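Local atomic coordinates of group II chitinase (Ostrinia furnacalis, PDB entry 6JAV), a protein that probably hydrolyses chitin as an endochitinase, the chain here being one family 18 catalytic domain of a much longer insect protein. Residues S254-N259 and K315-V320; L97-A102 and D142-G147; K330-I335 and T370-P375. All blocks are in the same frame, centred on the assembly; numbering follows the deposited sequence.

Overall arrangement
Contacts 2 and 3 lie among the outer helices of the TIM barrel, contact 1 in the domain inserted into it. Along the chain they come in series. Contact 2 joins the turn between helices 93-98 and 101-118 to the first turn of helix 143-159. Contact 1 pairs the end of strand 244-257 with strand 318-321. Contact 3 packs helix 325-337, which follows strand 318-321 in the chain, on helix 363-373. Centres of contacts 1 and 2 lie about 42 Å apart, those of 1 and 3 about 32 Å, and contacts 2 and 3 sit on opposite sides of the chain's centre. None touches another, and the side chain of S254 in contact 1 lies about 10 Å from the bound inhibitor.

Contact 1: S254-N259 and K315-V320; sequences SFTIEN and KGNQWV. Unlike the reference sequence in segment 254-259: E258 (reference Gly), N259 (reference Asp).
F255 and W319 face each other as a hydrogen-bonded pair of an antiparallel ribbon, where the far end of strand 244-257 meets strand 318-321. The first of these strands begins in the TIM barrel and runs out into the alpha/beta insertion domain known from many family 18 chitinases, so this pairing belongs to that smaller domain. Two backbone bonds define the pair: F255 N gives its hydrogen to W319 O at 2.8 Å, and W319 N returns one to F255 O at 3.0 Å. I257 N to N317 O, at 2.9 Å, continues the ladder.

The indole of W319 illustrates how one residue can knit such a ribbon together. Its CB rests 3.8 Å from I257 CG2, the branch methyl of the residue two places beyond F255. With CG anti to the backbone N (chi1 -167°), the ring swings alongside F255, and CE3 comes to 3.5 Å from F255 CD1. One atom further out, CZ3 meets F255 CE1 at 3.7 Å. The two rings form an offset edge-to-face pair, their planes 84° apart, with the indole edge turned to the phenyl face. On the five-membered side NE1 donates to the carbonyl of H263, and Y312 stacks on the indole.

On the other face T256 opposes Q318, whose chain bends at chi2 so that its amide folds back toward the partner strand. NE2 uses both hydrogens: one runs almost straight to N317 OD1, arriving from above its carbonyl plane, the other to T256 OG1. T256 OG1 is bonded to G272 O as well, and Q318 OE1 accepts from E274 N. A type II' turn from K315 to Q318 leads into the second strand, and beside it a water accepts from N317 ND2 at 2.9 Å and donates to I257 O at 3.1 Å.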
ATOM      1  N   SER A 254       7.305  -1.224  14.045  1.00 12.19           N
ATOM      2  CA  SER A 254       8.165  -1.514  15.184  1.00 11.52           C
ATOM      3  C   SER A 254       7.974  -0.489  16.289  1.00 13.87           C
ATOM      4  O   SER A 254       7.571   0.652  16.054  1.00 14.26           O
ATOM      5  CB  SER A 254       9.636  -1.533  14.761  1.00 12.59           C
ATOM      6  OG  SER A 254      10.024  -0.221  14.454  1.00 13.09           O
ATOM      7  N   PHE A 255       8.290  -0.922  17.507  1.00 13.32           N
ATOM      8  CA  PHE A 255       7.974  -0.164  18.713  1.00 13.18           C
ATOM      9  C   PHE A 255       9.107  -0.347  19.717  1.00 13.66           C
ATOM     10  O   PHE A 255       9.692  -1.428  19.809  1.00 15.05           O
ATOM     11  CB  PHE A 255       6.701  -0.706  19.402  1.00 15.53           C
ATOM     12  CG  PHE A 255       5.449  -0.745  18.533  1.00 14.69           C
ATOM     13  CD1 PHE A 255       5.282  -1.744  17.577  1.00 14.22           C
ATOM     14  CD2 PHE A 255       4.407   0.151  18.745  1.00 14.65           C
ATOM     15  CE1 PHE A 255       4.135  -1.815  16.802  1.00 14.86           C
ATOM     16  CE2 PHE A 255       3.245   0.079  17.971  1.00 14.92           C
ATOM     17  CZ  PHE A 255       3.105  -0.914  17.018  1.00 14.92           C
ATOM     18  N   THR A 256       9.404   0.719  20.471  1.00 14.62           N
ATOM     19  CA  THR A 256      10.257   0.629  21.661  1.00 18.21           C
ATOM     20  C   THR A 256       9.336   0.532  22.873  1.00 17.10           C
ATOM     21  O   THR A 256       8.585   1.469  23.164  1.00 19.79           O
ATOM     22  CB  THR A 256      11.201   1.829  21.745  1.00 18.43           C
ATOM     23  OG1 THR A 256      12.121   1.803  20.636  1.00 18.46           O
ATOM     24  CG2 THR A 256      12.034   1.761  23.046  1.00 21.16           C
ATOM     25  N   ILE A 257       9.345  -0.617  23.525  1.00 18.09           N
ATOM     26  CA  ILE A 257       8.422  -0.858  24.630  1.00 21.55           C
ATOM     27  C   ILE A 257       9.007  -0.294  25.914  1.00 23.88           C
ATOM     28  O   ILE A 257      10.225  -0.279  26.120  1.00 25.90           O
ATOM     29  CB  ILE A 257       8.010  -2.336  24.769  1.00 20.84           C
ATOM     30  CG1 ILE A 257       9.231  -3.229  24.929  1.00 22.99           C
ATOM     31  CG2 ILE A 257       7.194  -2.761  23.545  1.00 22.52           C
ATOM     32  CD1 ILE A 257       8.895  -4.688  25.177  1.00 28.66           C
ATOM     33  N   GLU A 258       8.110   0.194  26.778  1.00 28.27           N
ATOM     34  CA  GLU A 258       8.531   0.841  28.016  1.00 34.09           C
ATOM     35  C   GLU A 258       9.198  -0.124  28.974  1.00 38.26           C
ATOM     36  O   GLU A 258       9.980   0.311  29.827  1.00 45.55           O
ATOM     37  CB  GLU A 258       7.327   1.462  28.716  1.00 32.34           C
ATOM     38  CG  GLU A 258       6.902   2.791  28.139  1.00 34.53           C
ATOM     39  CD  GLU A 258       5.902   3.500  29.024  1.00 53.67           C
ATOM     40  OE1 GLU A 258       5.537   2.933  30.078  1.00 59.93           O
ATOM     41  OE2 GLU A 258       5.473   4.615  28.657  1.00 50.36           O
ATOM     42  N   ASN A 259       8.929  -1.416  28.843  1.00 34.70           N
ATOM     43  CA  ASN A 259       9.299  -2.370  29.880  1.00 56.69           C
ATOM     44  C   ASN A 259       9.540  -3.717  29.212  1.00 59.51           C
ATOM     45  O   ASN A 259       8.602  -4.314  28.674  1.00 54.39           O
ATOM     46  CB  ASN A 259       8.167  -2.461  30.897  1.00 53.19           C
ATOM     47  CG  ASN A 259       8.633  -2.941  32.237  1.00 56.07           C
ATOM     48  OD1 ASN A 259       9.286  -2.206  32.975  1.00 61.89           O
ATOM     49  ND2 ASN A 259       8.291  -4.181  32.573  1.00 54.86           N
ATOM     50  N   LYS A 315      12.620  -8.563  21.165  1.00 14.90           N
ATOM     51  CA  LYS A 315      13.875  -8.841  21.858  1.00 16.12           C
ATOM     52  C   LYS A 315      14.241  -7.596  22.644  1.00 16.55           C
ATOM     53  O   LYS A 315      14.256  -6.489  22.098  1.00 17.49           O
ATOM     54  CB  LYS A 315      14.991  -9.207  20.879  1.00 17.52           C
ATOM     55  CG  LYS A 315      16.281  -9.584  21.620  1.00 19.72           C
ATOM     56  CD  LYS A 315      17.344 -10.070  20.693  1.00 25.00           C
ATOM     57  CE  LYS A 315      18.557 -10.549  21.485  1.00 27.29           C
ATOM     58  NZ  LYS A 315      19.706 -10.813  20.569  1.00 28.52           N
ATOM     59  N   GLY A 316      14.512  -7.774  23.933  1.00 22.28           N
ATOM     60  CA  GLY A 316      14.817  -6.614  24.753  1.00 22.28           C
ATOM     61  C   GLY A 316      13.630  -5.679  24.761  1.00 19.72           C
ATOM     62  O   GLY A 316      12.488  -6.096  24.972  1.00 24.43           O
ATOM     63  N   ASN A 317      13.881  -4.403  24.467  1.00 18.49           N
ATOM     64  CA  ASN A 317      12.813  -3.415  24.412  1.00 19.28           C
ATOM     65  C   ASN A 317      12.327  -3.133  22.985  1.00 19.10           C
ATOM     66  O   ASN A 317      11.680  -2.111  22.758  1.00 20.39           O
ATOM     67  CB  ASN A 317      13.205  -2.127  25.150  1.00 22.24           C
ATOM     68  CG  ASN A 317      14.217  -1.276  24.391  1.00 26.33           C
ATOM     69  OD1 ASN A 317      14.794  -1.695  23.384  1.00 24.04           O
ATOM     70  ND2 ASN A 317      14.436  -0.063  24.883  1.00 30.97           N
ATOM     71  N   GLN A 318      12.624  -4.013  22.036  1.00 17.91           N
ATOM     72  CA  GLN A 318      12.179  -3.850  20.654  1.00 16.69           C
ATOM     73  C   GLN A 318      11.084  -4.862  20.341  1.00 15.96           C
ATOM     74  O   GLN A 318      11.164  -6.022  20.749  1.00 15.34           O
ATOM     75  CB  GLN A 318      13.346  -4.070  19.704  1.00 14.73           C
ATOM     76  CG  GLN A 318      14.438  -3.020  19.885  1.00 17.46           C
ATOM     77  CD  GLN A 318      13.920  -1.627  19.615  1.00 18.32           C
ATOM     78  OE1 GLN A 318      13.529  -1.305  18.488  1.00 18.27           O
ATOM     79  NE2 GLN A 318      13.886  -0.792  20.645  1.00 20.00           N
ATOM     80  N   TRP A 319      10.059  -4.419  19.600  1.00 14.29           N
ATOM     81  CA  TRP A 319       8.878  -5.242  19.343  1.00 13.52           C
ATOM     82  C   TRP A 319       8.362  -4.887  17.947  1.00 10.40           C
ATOM     83  O   TRP A 319       8.288  -3.699  17.615  1.00 13.28           O
ATOM     84  CB  TRP A 319       7.829  -4.870  20.405  1.00 14.74           C
ATOM     85  CG  TRP A 319       6.618  -5.741  20.597  1.00 14.88           C
ATOM     86  CD1 TRP A 319       6.398  -6.642  21.628  1.00 16.43           C
ATOM     87  CD2 TRP A 319       5.400  -5.705  19.840  1.00 13.35           C
ATOM     88  NE1 TRP A 319       5.138  -7.192  21.516  1.00 15.84           N
ATOM     89  CE2 TRP A 319       4.507  -6.637  20.428  1.00 15.31           C
ATOM     90  CE3 TRP A 319       4.986  -4.999  18.690  1.00 13.43           C
ATOM     91  CZ2 TRP A 319       3.226  -6.869  19.924  1.00 13.24           C
ATOM     92  CZ3 TRP A 319       3.698  -5.220  18.193  1.00 14.01           C
ATOM     93  CH2 TRP A 319       2.840  -6.155  18.801  1.00 14.63           C
ATOM     94  N   VAL A 320       8.017  -5.885  17.133  1.00 11.15           N
ATOM     95  CA  VAL A 320       7.563  -5.604  15.762  1.00 11.24           C
ATOM     96  C   VAL A 320       6.407  -6.524  15.402  1.00 11.48           C
ATOM     97  O   VAL A 320       6.423  -7.713  15.723  1.00 12.36           O
ATOM     98  CB  VAL A 320       8.740  -5.737  14.763  1.00 11.01           C
ATOM     99  CG1 VAL A 320       9.274  -7.157  14.715  1.00 11.84           C
ATOM    100  CG2 VAL A 320       8.316  -5.256  13.346  1.00 12.67           C
TER
HETATM  101  O   HOH W   1      12.881   0.897  27.080  1.00 42.30           O

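Contact 2: L97-A102 and D142-G147; sequences LVNDPA and DSDKQG
S143 and N99 meet near the N-terminal end of helix 143-159, against the short turn that separates helices 93-98 and 101-118 on the outside of the TIM barrel. Reading along the second segment, S143 comes first: its OG donates to N99 OD1 at 2.7 Å, approaching with a 29° tilt from the carbonyl plane. S143 CB follows close behind, 3.2 Å from that same oxygen.

D144 is next. Its CB points away from the 97-102 turn, yet CG lies anti to the carbonyl carbon (chi1 -82°), and this rotation carries the carboxylate back to the N99 amide. N99 ND2 donates to D144 OD1 at 2.9 Å, practically in the plane of the amide and close to the C-O axis of the carboxylate, though the bond is bent at the hydrogen (136°). The side chains stand roughly at right angles. S95 OG also bonds to D144 OD1, while OD2 is held by K131 N and W133 NE1; N99 ND2 has a second acceptor in S95 O.

One turn further along the helix, G147 brings bare backbone to V98. Lacking a side chain, it lets V98 O approach to 3.3 Å from its CA, and V98 CB packs 3.5 Å from the carbonyl carbon of G147. V98 O itself is bonded to R104 NH1.

The chemistry is thus that of a buried carboxylate surrounded by neutral donors. Four groups from two parts of the chain share its two oxygens, an arrangement consistent with D144 keeping its negative charge and with N99 being fixed in one amide orientation.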
ATOM      1  N   LEU A  97      -6.052  21.928  -5.168  1.00 11.53           N
ATOM      2  CA  LEU A  97      -6.311  21.466  -6.527  1.00 10.72           C
ATOM      3  C   LEU A  97      -7.768  21.045  -6.693  1.00 11.70           C
ATOM      4  O   LEU A  97      -8.466  21.524  -7.601  1.00 12.39           O
ATOM      5  CB  LEU A  97      -5.378  20.293  -6.841  1.00 11.68           C
ATOM      6  CG  LEU A  97      -5.701  19.532  -8.132  1.00 11.53           C
ATOM      7  CD1 LEU A  97      -5.557  20.420  -9.386  1.00 15.77           C
ATOM      8  CD2 LEU A  97      -4.803  18.287  -8.273  1.00 12.38           C
ATOM      9  N   VAL A  98      -8.241  20.121  -5.847  1.00 11.56           N
ATOM     10  CA  VAL A  98      -9.538  19.498  -6.128  1.00 11.40           C
ATOM     11  C   VAL A  98     -10.691  20.457  -5.894  1.00 12.88           C
ATOM     12  O   VAL A  98     -11.792  20.216  -6.401  1.00 14.24           O
ATOM     13  CB  VAL A  98      -9.773  18.163  -5.386  1.00 10.79           C
ATOM     14  CG1 VAL A  98      -8.644  17.162  -5.710  1.00 11.67           C
ATOM     15  CG2 VAL A  98      -9.909  18.377  -3.883  1.00 11.16           C
ATOM     16  N   ASN A  99     -10.490  21.514  -5.119  1.00 12.48           N
ATOM     17  CA  ASN A  99     -11.550  22.488  -4.854  1.00 10.99           C
ATOM     18  C   ASN A  99     -11.618  23.600  -5.906  1.00 14.13           C
ATOM     19  O   ASN A  99     -12.418  24.530  -5.752  1.00 17.71           O
ATOM     20  CB  ASN A  99     -11.389  23.069  -3.451  1.00 13.62           C
ATOM     21  CG  ASN A  99     -11.911  22.146  -2.389  1.00 17.50           C
ATOM     22  OD1 ASN A  99     -13.134  22.077  -2.160  1.00 18.99           O
ATOM     23  ND2 ASN A  99     -11.007  21.410  -1.737  1.00 12.07           N
ATOM     24  N   ASP A 100     -10.817  23.521  -6.966  1.00 11.34           N
ATOM     25  CA  ASP A 100     -10.694  24.572  -7.986  1.00 12.82           C
ATOM     26  C   ASP A 100     -10.954  23.954  -9.359  1.00 13.87           C
ATOM     27  O   ASP A 100     -10.069  23.286  -9.927  1.00 13.15           O
ATOM     28  CB  ASP A 100      -9.280  25.151  -7.873  1.00 16.91           C
ATOM     29  CG  ASP A 100      -8.985  26.279  -8.851  1.00 23.34           C
ATOM     30  OD1 ASP A 100      -9.709  26.449  -9.849  1.00 18.96           O
ATOM     31  OD2 ASP A 100      -7.959  26.974  -8.629  1.00 25.20           O
ATOM     32  N   PRO A 101     -12.167  24.114  -9.922  1.00 12.78           N
ATOM     33  CA  PRO A 101     -12.446  23.470 -11.219  1.00 11.55           C
ATOM     34  C   PRO A 101     -11.466  23.834 -12.328  1.00 12.18           C
ATOM     35  O   PRO A 101     -11.115  22.974 -13.149  1.00 12.63           O
ATOM     36  CB  PRO A 101     -13.889  23.914 -11.534  1.00 15.37           C
ATOM     37  CG  PRO A 101     -14.497  24.189 -10.181  1.00 17.95           C
ATOM     38  CD  PRO A 101     -13.361  24.771  -9.348  1.00 16.36           C
ATOM     39  N   ALA A 102     -11.034  25.100 -12.407  1.00 11.14           N
ATOM     40  CA  ALA A 102     -10.086  25.487 -13.445  1.00 12.21           C
ATOM     41  C   ALA A 102      -8.742  24.788 -13.250  1.00 12.33           C
ATOM     42  O   ALA A 102      -8.098  24.387 -14.231  1.00 13.49           O
ATOM     43  CB  ALA A 102      -9.900  27.008 -13.467  1.00 15.03           C
ATOM     44  N   ASP A 142     -14.811  19.531   4.161  1.00 13.53           N
ATOM     45  CA  ASP A 142     -15.689  18.495   3.635  1.00 13.91           C
ATOM     46  C   ASP A 142     -15.761  18.502   2.106  1.00 14.66           C
ATOM     47  O   ASP A 142     -15.913  17.440   1.489  1.00 14.44           O
ATOM     48  CB  ASP A 142     -17.082  18.723   4.244  1.00 15.51           C
ATOM     49  CG  ASP A 142     -18.138  17.825   3.667  1.00 28.46           C
ATOM     50  OD1 ASP A 142     -18.303  16.704   4.190  1.00 28.85           O
ATOM     51  OD2 ASP A 142     -18.816  18.233   2.692  1.00 28.48           O
ATOM     52  N   SER A 143     -15.613  19.670   1.473  1.00 12.20           N
ATOM     53  CA  SER A 143     -15.666  19.751   0.015  1.00 12.68           C
ATOM     54  C   SER A 143     -14.516  19.011  -0.680  1.00 11.26           C
ATOM     55  O   SER A 143     -14.580  18.841  -1.905  1.00 12.05           O
ATOM     56  CB  SER A 143     -15.688  21.215  -0.428  1.00 13.37           C
ATOM     57  OG  SER A 143     -14.566  21.914   0.080  1.00 14.96           O
ATOM     58  N   ASP A 144     -13.500  18.565   0.070  1.00 11.28           N
ATOM     59  CA  ASP A 144     -12.508  17.655  -0.517  1.00 11.69           C
ATOM     60  C   ASP A 144     -13.167  16.405  -1.079  1.00 10.97           C
ATOM     61  O   ASP A 144     -12.684  15.847  -2.073  1.00 10.90           O
ATOM     62  CB  ASP A 144     -11.483  17.221   0.538  1.00 11.07           C
ATOM     63  CG  ASP A 144     -10.380  18.219   0.753  1.00 11.82           C
ATOM     64  OD1 ASP A 144     -10.387  19.300   0.145  1.00 11.89           O
ATOM     65  OD2 ASP A 144      -9.490  17.925   1.581  1.00 11.12           O
ATOM     66  N   LYS A 145     -14.259  15.939  -0.461  1.00 12.70           N
ATOM     67  CA  LYS A 145     -14.933  14.737  -0.954  1.00 10.37           C
ATOM     68  C   LYS A 145     -15.491  14.955  -2.352  1.00 13.21           C
ATOM     69  O   LYS A 145     -15.202  14.188  -3.283  1.00 12.28           O
ATOM     70  CB  LYS A 145     -16.039  14.311   0.024  1.00 11.92           C
ATOM     71  CG  LYS A 145     -16.724  13.057  -0.454  1.00 14.70           C
ATOM     72  CD  LYS A 145     -17.917  12.655   0.390  1.00 23.20           C
ATOM     73  CE  LYS A 145     -17.492  12.242   1.736  1.00 26.44           C
ATOM     74  NZ  LYS A 145     -18.693  11.847   2.546  1.00 42.66           N
ATOM     75  N   GLN A 146     -16.298  16.008  -2.532  1.00 11.22           N
ATOM     76  CA  GLN A 146     -16.857  16.264  -3.847  1.00 13.21           C
ATOM     77  C   GLN A 146     -15.756  16.628  -4.833  1.00 10.75           C
ATOM     78  O   GLN A 146     -15.801  16.233  -5.995  1.00 12.64           O
ATOM     79  CB  GLN A 146     -17.909  17.382  -3.755  1.00 15.14           C
ATOM     80  CG  GLN A 146     -18.627  17.648  -5.054  1.00 20.78           C
ATOM     81  CD  GLN A 146     -19.426  16.438  -5.543  1.00 28.26           C
ATOM     82  OE1 GLN A 146     -20.337  15.959  -4.863  1.00 31.23           O
ATOM     83  NE2 GLN A 146     -19.084  15.942  -6.725  1.00 33.56           N
ATOM     84  N   GLY A 147     -14.749  17.373  -4.376  1.00 11.57           N
ATOM     85  CA  GLY A 147     -13.693  17.766  -5.287  1.00 10.76           C
ATOM     86  C   GLY A 147     -12.915  16.572  -5.802  1.00  8.59           C
ATOM     87  O   GLY A 147     -12.599  16.497  -6.993  1.00  9.87           O
TER

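Contact 3: K330-I335 and T370-P375; sequences KKVNFI and TELLNP
E371 and V332 bury the most surface in this helix pair, and their CA atoms are only 6.2 Å apart. The aliphatic part of the glutamate does the packing. E371 CB lies 3.6 Å from V332 CG1, and E371 CG comes to 3.7 Å from V332 CB, so the isopropyl group is flanked along two successive methylenes. E371 leaves its backbone extended, CG opposite the N (chi1 -164°), and then bends at chi2 (60°), so that the chain runs over V332 and turns its carboxylate toward N333. The amide of N333 stands beside that carboxylate with the two planes 52° apart. The charged end has its chief partner a little further along the first helix, where K336 makes a salt bridge to OE2; the same ammonium group also bonds to N374 O, tying the end of helix 363-373 to its neighbour.

Both helices belong to the outer layer of a TIM barrel, in which helices follow the strands and pack side by side around them. Helix 325-337 precedes strand 342-346 in the chain and helix 363-373 comes after it, so the contact joins consecutive helices of the ring.

L372 is the third main contributor and works on the more deeply buried side. Its CD2 meets V332 CG1 at 3.6 Å, the two side chains crossing at about a right angle, and V332 CG1 is also 3.6 Å from the backbone N of L372. A looser touch, 4.4 Å between I335 CG2 and L372 CD2, extends the apolar patch toward the barrel, where I335 rests on M246 and M248 of strand 244-257. L372 in turn packs on Y7, close to the chain's N-terminal end.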
ATOM      1  N   LYS A 330      -3.872 -17.155   4.766  1.00 13.05           N
ATOM      2  CA  LYS A 330      -5.214 -16.931   5.304  1.00 13.55           C
ATOM      3  C   LYS A 330      -5.864 -15.705   4.649  1.00 13.90           C
ATOM      4  O   LYS A 330      -7.042 -15.734   4.258  1.00 14.11           O
ATOM      5  CB  LYS A 330      -5.123 -16.757   6.818  1.00 14.30           C
ATOM      6  CG  LYS A 330      -6.437 -16.553   7.533  1.00 22.03           C
ATOM      7  CD  LYS A 330      -7.050 -17.868   7.956  1.00 28.91           C
ATOM      8  CE  LYS A 330      -8.346 -17.655   8.725  1.00 29.80           C
ATOM      9  NZ  LYS A 330      -8.138 -17.138  10.095  1.00 31.45           N
ATOM     10  N   LYS A 331      -5.107 -14.615   4.535  1.00 13.06           N
ATOM     11  CA  LYS A 331      -5.628 -13.412   3.905  1.00 11.12           C
ATOM     12  C   LYS A 331      -6.006 -13.644   2.445  1.00 12.44           C
ATOM     13  O   LYS A 331      -7.029 -13.121   1.978  1.00 12.01           O
ATOM     14  CB  LYS A 331      -4.623 -12.264   4.040  1.00 11.32           C
ATOM     15  CG  LYS A 331      -4.524 -11.719   5.436  1.00 10.69           C
ATOM     16  CD  LYS A 331      -3.544 -10.563   5.517  1.00 10.90           C
ATOM     17  CE  LYS A 331      -3.576  -9.926   6.898  1.00 11.26           C
ATOM     18  NZ  LYS A 331      -2.739  -8.697   6.976  1.00 10.19           N
ATOM     19  N   VAL A 332      -5.201 -14.405   1.697  1.00 10.03           N
ATOM     20  CA  VAL A 332      -5.543 -14.675   0.296  1.00 10.49           C
ATOM     21  C   VAL A 332      -6.766 -15.587   0.190  1.00 11.44           C
ATOM     22  O   VAL A 332      -7.593 -15.423  -0.710  1.00 12.18           O
ATOM     23  CB  VAL A 332      -4.321 -15.176  -0.500  1.00 11.08           C
ATOM     24  CG1 VAL A 332      -4.707 -15.491  -1.926  1.00 13.67           C
ATOM     25  CG2 VAL A 332      -3.203 -14.111  -0.480  1.00 13.67           C
ATOM     26  N   ASN A 333      -6.907 -16.564   1.094  1.00 11.09           N
ATOM     27  CA  ASN A 333      -8.148 -17.341   1.101  1.00 13.86           C
ATOM     28  C   ASN A 333      -9.352 -16.450   1.386  1.00 13.74           C
ATOM     29  O   ASN A 333     -10.430 -16.658   0.812  1.00 13.56           O
ATOM     30  CB  ASN A 333      -8.044 -18.476   2.113  1.00 13.82           C
ATOM     31  CG  ASN A 333      -7.326 -19.683   1.535  1.00 24.63           C
ATOM     32  OD1 ASN A 333      -6.267 -20.084   2.023  1.00 27.58           O
ATOM     33  ND2 ASN A 333      -7.892 -20.260   0.484  1.00 26.45           N
ATOM     34  N   PHE A 334      -9.172 -15.425   2.226  1.00 12.43           N
ATOM     35  CA  PHE A 334     -10.232 -14.442   2.478  1.00 11.17           C
ATOM     36  C   PHE A 334     -10.580 -13.673   1.202  1.00 13.61           C
ATOM     37  O   PHE A 334     -11.759 -13.513   0.860  1.00 13.20           O
ATOM     38  CB  PHE A 334      -9.761 -13.516   3.602  1.00 11.68           C
ATOM     39  CG  PHE A 334     -10.635 -12.329   3.864  1.00 10.87           C
ATOM     40  CD1 PHE A 334     -11.720 -12.438   4.731  1.00 14.07           C
ATOM     41  CD2 PHE A 334     -10.344 -11.082   3.315  1.00 13.85           C
ATOM     42  CE1 PHE A 334     -12.516 -11.327   5.025  1.00 17.24           C
ATOM     43  CE2 PHE A 334     -11.158  -9.970   3.597  1.00 15.00           C
ATOM     44  CZ  PHE A 334     -12.244 -10.104   4.460  1.00 15.66           C
ATOM     45  N   ILE A 335      -9.556 -13.228   0.463  1.00 11.39           N
ATOM     46  CA  ILE A 335      -9.762 -12.558  -0.823  1.00 11.72           C
ATOM     47  C   ILE A 335     -10.612 -13.424  -1.747  1.00 12.55           C
ATOM     48  O   ILE A 335     -11.612 -12.963  -2.327  1.00 12.90           O
ATOM     49  CB  ILE A 335      -8.395 -12.223  -1.451  1.00 10.68           C
ATOM     50  CG1 ILE A 335      -7.725 -11.089  -0.659  1.00 12.29           C
ATOM     51  CG2 ILE A 335      -8.519 -11.879  -2.974  1.00 12.50           C
ATOM     52  CD1 ILE A 335      -6.237 -10.882  -1.092  1.00 13.28           C
ATOM     53  N   THR A 370       0.902 -18.200  -5.058  1.00 13.93           N
ATOM     54  CA  THR A 370       0.525 -19.605  -4.995  1.00 14.17           C
ATOM     55  C   THR A 370      -0.895 -19.764  -4.470  1.00 15.30           C
ATOM     56  O   THR A 370      -1.676 -20.568  -5.001  1.00 16.46           O
ATOM     57  CB  THR A 370       1.511 -20.351  -4.111  1.00 16.36           C
ATOM     58  OG1 THR A 370       2.787 -20.331  -4.757  1.00 18.60           O
ATOM     59  CG2 THR A 370       1.058 -21.808  -3.910  1.00 19.98           C
ATOM     60  N   GLU A 371      -1.262 -18.984  -3.451  1.00 12.79           N
ATOM     61  CA  GLU A 371      -2.614 -19.105  -2.922  1.00 13.74           C
ATOM     62  C   GLU A 371      -3.658 -18.564  -3.900  1.00 16.14           C
ATOM     63  O   GLU A 371      -4.738 -19.151  -4.042  1.00 17.52           O
ATOM     64  CB  GLU A 371      -2.698 -18.468  -1.539  1.00 15.16           C
ATOM     65  CG  GLU A 371      -3.963 -18.874  -0.747  1.00 20.28           C
ATOM     66  CD  GLU A 371      -4.078 -20.390  -0.493  1.00 26.88           C
ATOM     67  OE1 GLU A 371      -3.094 -21.012  -0.037  1.00 29.16           O
ATOM     68  OE2 GLU A 371      -5.163 -20.958  -0.734  1.00 34.30           O
ATOM     69  N   LEU A 372      -3.361 -17.465  -4.607  1.00 13.65           N
ATOM     70  CA  LEU A 372      -4.312 -16.961  -5.598  1.00 13.30           C
ATOM     71  C   LEU A 372      -4.555 -17.972  -6.703  1.00 16.56           C
ATOM     72  O   LEU A 372      -5.673 -18.044  -7.240  1.00 20.59           O
ATOM     73  CB  LEU A 372      -3.789 -15.669  -6.230  1.00 14.01           C
ATOM     74  CG  LEU A 372      -3.932 -14.414  -5.370  1.00 13.81           C
ATOM     75  CD1 LEU A 372      -3.267 -13.254  -6.109  1.00 14.92           C
ATOM     76  CD2 LEU A 372      -5.422 -14.091  -5.120  1.00 11.86           C
ATOM     77  N   LEU A 373      -3.527 -18.732  -7.085  1.00 15.37           N
ATOM     78  CA  LEU A 373      -3.629 -19.710  -8.163  1.00 15.53           C
ATOM     79  C   LEU A 373      -4.178 -21.048  -7.696  1.00 19.40           C
ATOM     80  O   LEU A 373      -4.515 -21.887  -8.538  1.00 22.07           O
ATOM     81  CB  LEU A 373      -2.278 -19.904  -8.858  1.00 17.28           C
ATOM     82  CG  LEU A 373      -1.776 -18.659  -9.595  1.00 19.82           C
ATOM     83  CD1 LEU A 373      -0.378 -18.882 -10.144  1.00 21.22           C
ATOM     84  CD2 LEU A 373      -2.731 -18.264 -10.716  1.00 19.47           C
ATOM     85  N   ASN A 374      -4.310 -21.247  -6.398  1.00 18.22           N
ATOM     86  CA  ASN A 374      -4.872 -22.479  -5.864  1.00 21.53           C
ATOM     87  C   ASN A 374      -6.398 -22.419  -5.966  1.00 24.33           C
ATOM     88  O   ASN A 374      -7.008 -21.487  -5.426  1.00 21.54           O
ATOM     89  CB  ASN A 374      -4.407 -22.590  -4.418  1.00 18.20           C
ATOM     90  CG  ASN A 374      -5.017 -23.744  -3.688  1.00 36.72           C
ATOM     91  OD1 ASN A 374      -5.753 -24.520  -4.261  1.00 32.72           O
ATOM     92  ND2 ASN A 374      -4.718 -23.858  -2.401  1.00 41.03           N
ATOM     93  N   PRO A 375      -7.043 -23.365  -6.658  1.00 26.51           N
ATOM     94  CA  PRO A 375      -8.509 -23.286  -6.826  1.00 32.35           C
ATOM     95  C   PRO A 375      -9.292 -23.502  -5.544  1.00 32.33           C
ATOM     96  O   PRO A 375     -10.435 -23.035  -5.436  1.00 31.83           O
ATOM     97  CB  PRO A 375      -8.807 -24.402  -7.842  1.00 35.96           C
ATOM     98  CG  PRO A 375      -7.496 -24.798  -8.415  1.00 35.53           C
ATOM     99  CD  PRO A 375      -6.468 -24.517  -7.369  1.00 32.54           C
TER